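Local coordinates for protein fimbrial structural subunit (Actinomyces naeslundii, PDB 3QDH) that probably builds the shaft of Actinomyces type 2 fimbriae and mediates adhesion to streptococci and host cells during oral biofilm development, at residues Gln182-Lys187 / Val251-Pro256. Residues are numbered along the deposited sequence; the frame is centred on the assembly and turned at random.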
loop_
_atom_site.group_PDB
_atom_site.type_symbol
_atom_site.label_atom_id
_atom_site.label_comp_id
_atom_site.label_asym_id
_atom_site.label_seq_id
_atom_site.Cartn_x
_atom_site.Cartn_y
_atom_site.Cartn_z
ATOM N N GLN A 182 21.200 -15.174 -12.223
ATOM C CA GLN A 182 19.893 -15.193 -11.575
ATOM C C GLN A 182 19.964 -14.985 -10.064
ATOM O O GLN A 182 20.820 -15.553 -9.384
ATOM C CB GLN A 182 19.103 -16.451 -11.955
ATOM C CG GLN A 182 18.578 -16.420 -13.391
ATOM C CD GLN A 182 17.642 -17.570 -13.727
ATOM O OE1 GLN A 182 17.507 -18.529 -12.970
ATOM N NE2 GLN A 182 16.989 -17.474 -14.878
ATOM N N PHE A 183 19.052 -14.153 -9.561
ATOM C CA PHE A 183 19.002 -13.767 -8.150
ATOM C C PHE A 183 17.577 -13.865 -7.605
ATOM O O PHE A 183 16.606 -13.867 -8.363
ATOM C CB PHE A 183 19.494 -12.322 -7.962
ATOM C CG PHE A 183 20.967 -12.122 -8.224
ATOM C CD1 PHE A 183 21.894 -12.221 -7.189
ATOM C CD2 PHE A 183 21.424 -11.791 -9.500
ATOM C CE1 PHE A 183 23.258 -12.015 -7.426
ATOM C CE2 PHE A 183 22.785 -11.581 -9.745
ATOM C CZ PHE A 183 23.701 -11.695 -8.710
ATOM N N GLN A 184 17.472 -13.951 -6.280
ATOM C CA GLN A 184 16.195 -13.912 -5.571
ATOM C C GLN A 184 16.342 -13.024 -4.333
ATOM O O GLN A 184 17.392 -13.022 -3.688
ATOM C CB GLN A 184 15.746 -15.325 -5.166
ATOM C CG GLN A 184 15.394 -16.240 -6.343
ATOM C CD GLN A 184 14.554 -17.439 -5.941
ATOM O OE1 GLN A 184 14.857 -18.136 -4.971
ATOM N NE2 GLN A 184 13.495 -17.694 -6.702
ATOM N N LEU A 185 15.297 -12.259 -4.019
ATOM C CA LEU A 185 15.319 -11.339 -2.878
ATOM C C LEU A 185 14.519 -11.863 -1.690
ATOM O O LEU A 185 13.411 -12.380 -1.855
ATOM C CB LEU A 185 14.807 -9.953 -3.284
ATOM C CG LEU A 185 15.813 -8.996 -3.927
ATOM C CD1 LEU A 185 15.102 -7.957 -4.782
ATOM C CD2 LEU A 185 16.702 -8.329 -2.873
ATOM N N TYR A 186 15.090 -11.712 -0.498
ATOM C CA TYR A 186 14.456 -12.170 0.735
ATOM C C TYR A 186 14.342 -11.053 1.770
ATOM O O TYR A 186 15.152 -10.122 1.795
ATOM C CB TYR A 186 15.239 -13.343 1.346
ATOM C CG TYR A 186 15.144 -14.653 0.585
ATOM C CD1 TYR A 186 16.047 -14.956 -0.440
ATOM C CD2 TYR A 186 14.169 -15.601 0.906
ATOM C CE1 TYR A 186 15.974 -16.166 -1.133
ATOM C CE2 TYR A 186 14.085 -16.814 0.216
ATOM C CZ TYR A 186 14.990 -17.091 -0.800
ATOM O OH TYR A 186 14.909 -18.287 -1.487
ATOM N N LYS A 187 13.326 -11.164 2.622
ATOM C CA LYS A 187 13.223 -10.350 3.828
ATOM C C LYS A 187 14.375 -10.704 4.776
ATOM O O LYS A 187 14.688 -11.879 4.961
ATOM C CB LYS A 187 11.879 -10.612 4.515
ATOM C CG LYS A 187 11.700 -9.896 5.843
ATOM C CD LYS A 187 10.558 -10.491 6.648
ATOM C CE LYS A 187 10.497 -9.884 8.042
ATOM N NZ LYS A 187 11.686 -10.235 8.869
ATOM N N VAL A 251 20.166 -13.284 -2.820
ATOM C CA VAL A 251 20.728 -14.621 -3.004
ATOM C C VAL A 251 20.927 -14.899 -4.494
ATOM O O VAL A 251 19.979 -14.806 -5.273
ATOM C CB VAL A 251 19.812 -15.714 -2.380
ATOM C CG1 VAL A 251 20.353 -17.122 -2.662
ATOM C CG2 VAL A 251 19.662 -15.496 -0.880
ATOM N N GLU A 252 22.158 -15.230 -4.885
ATOM C CA GLU A 252 22.432 -15.680 -6.252
ATOM C C GLU A 252 22.027 -17.147 -6.409
ATOM O O GLU A 252 22.492 -18.016 -5.667
ATOM C CB GLU A 252 23.901 -15.469 -6.639
ATOM C CG GLU A 252 24.121 -15.444 -8.156
ATOM C CD GLU A 252 25.586 -15.377 -8.583
ATOM O OE1 GLU A 252 26.468 -15.041 -7.759
ATOM O OE2 GLU A 252 25.853 -15.654 -9.772
ATOM N N THR A 253 21.144 -17.405 -7.367
ATOM C CA THR A 253 20.591 -18.741 -7.572
ATOM C C THR A 253 21.189 -19.451 -8.790
ATOM O O THR A 253 21.185 -20.685 -8.861
ATOM C CB THR A 253 19.059 -18.695 -7.694
ATOM O OG1 THR A 253 18.678 -17.618 -8.561
ATOM C CG2 THR A 253 18.422 -18.491 -6.315
ATOM N N LYS A 254 21.694 -18.666 -9.742
ATOM C CA LYS A 254 22.331 -19.205 -10.945
ATOM C C LYS A 254 23.437 -18.283 -11.453
ATOM O O LYS A 254 23.221 -17.083 -11.678
ATOM C CB LYS A 254 21.300 -19.466 -12.052
ATOM C CG LYS A 254 21.839 -20.294 -13.228
ATOM C CD LYS A 254 20.878 -20.329 -14.412
ATOM C CE LYS A 254 21.000 -19.092 -15.296
ATOM N NZ LYS A 254 22.331 -18.963 -15.971
ATOM N N ALA A 255 24.624 -18.858 -11.621
ATOM C CA ALA A 255 25.768 -18.143 -12.167
ATOM C C ALA A 255 25.565 -17.915 -13.662
ATOM O O ALA A 255 24.894 -18.714 -14.319
ATOM C CB ALA A 255 27.047 -18.927 -11.913
ATOM N N PRO A 256 26.124 -16.816 -14.207
ATOM C CA PRO A 256 26.073 -16.672 -15.662
ATOM C C PRO A 256 26.934 -17.757 -16.320
ATOM O O PRO A 256 27.772 -18.368 -15.645
ATOM C CB PRO A 256 26.662 -15.279 -15.903
ATOM C CG PRO A 256 27.501 -15.006 -14.717
ATOM C CD PRO A 256 26.854 -15.708 -13.564
#
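The ring of Phe183 carries Glu252 on one face: the CG methylene sits 3.6 Å above the ring plane, displaced toward the rim on the CE1 side, a CH-pi contact. The carboxylate beyond it is turned 27° from the ring plane. Val251 CG2 comes obliquely to the Tyr186 ring, 3.7 Å from CD1.

Both rings belong to strand 182-187, which pairs antiparallel with 251-254 through a classic beta bulge, in the C-terminal domain of CnaB (SpaA-like prealbumin) fold. Glu252 and Phe183 form a non-hydrogen-bonded pair on the buried face, and both also touch Lys165 of strand 154-165, in another sheet. The run Val251 to Pro256 matches the E-box of pilin CnaB domains; Glu252, beside Lys165, fits the glutamate that promotes Lys-Asn isopeptide formation in such domains, and Pro256 touches Asn287.

At the bulge, Thr253 and Lys254 both stand opposite Gln182. Gln182 O takes Thr253 N at 2.8 Å and, less tightly, Lys254 N at 3.3 Å, both from the same side of the carbonyl plane. Gln182 N gives a nearly straight bond, 173° at the hydrogen, to a lone pair of Lys254 O. Past the bulge, Gln184 and Val251 form a hydrogen-bonded pair, with bonds running both ways between their backbones.

On the face with Gln182, Gln184 and Val251 the contacts are mostly of methylene and methyl groups. Lys254 folds back so that CE packs near CG and CD of Gln182, while NZ turns to Ala255 O. Gln184 crosses Thr253 at about a right angle, its CG 3.8 Å from Thr253 CG2. Thr253 itself holds its hydroxyl between its own N and C, chi1 45°, which brings OG1 to 3.1 Å from Gln182 O as a weak third hydrogen bond.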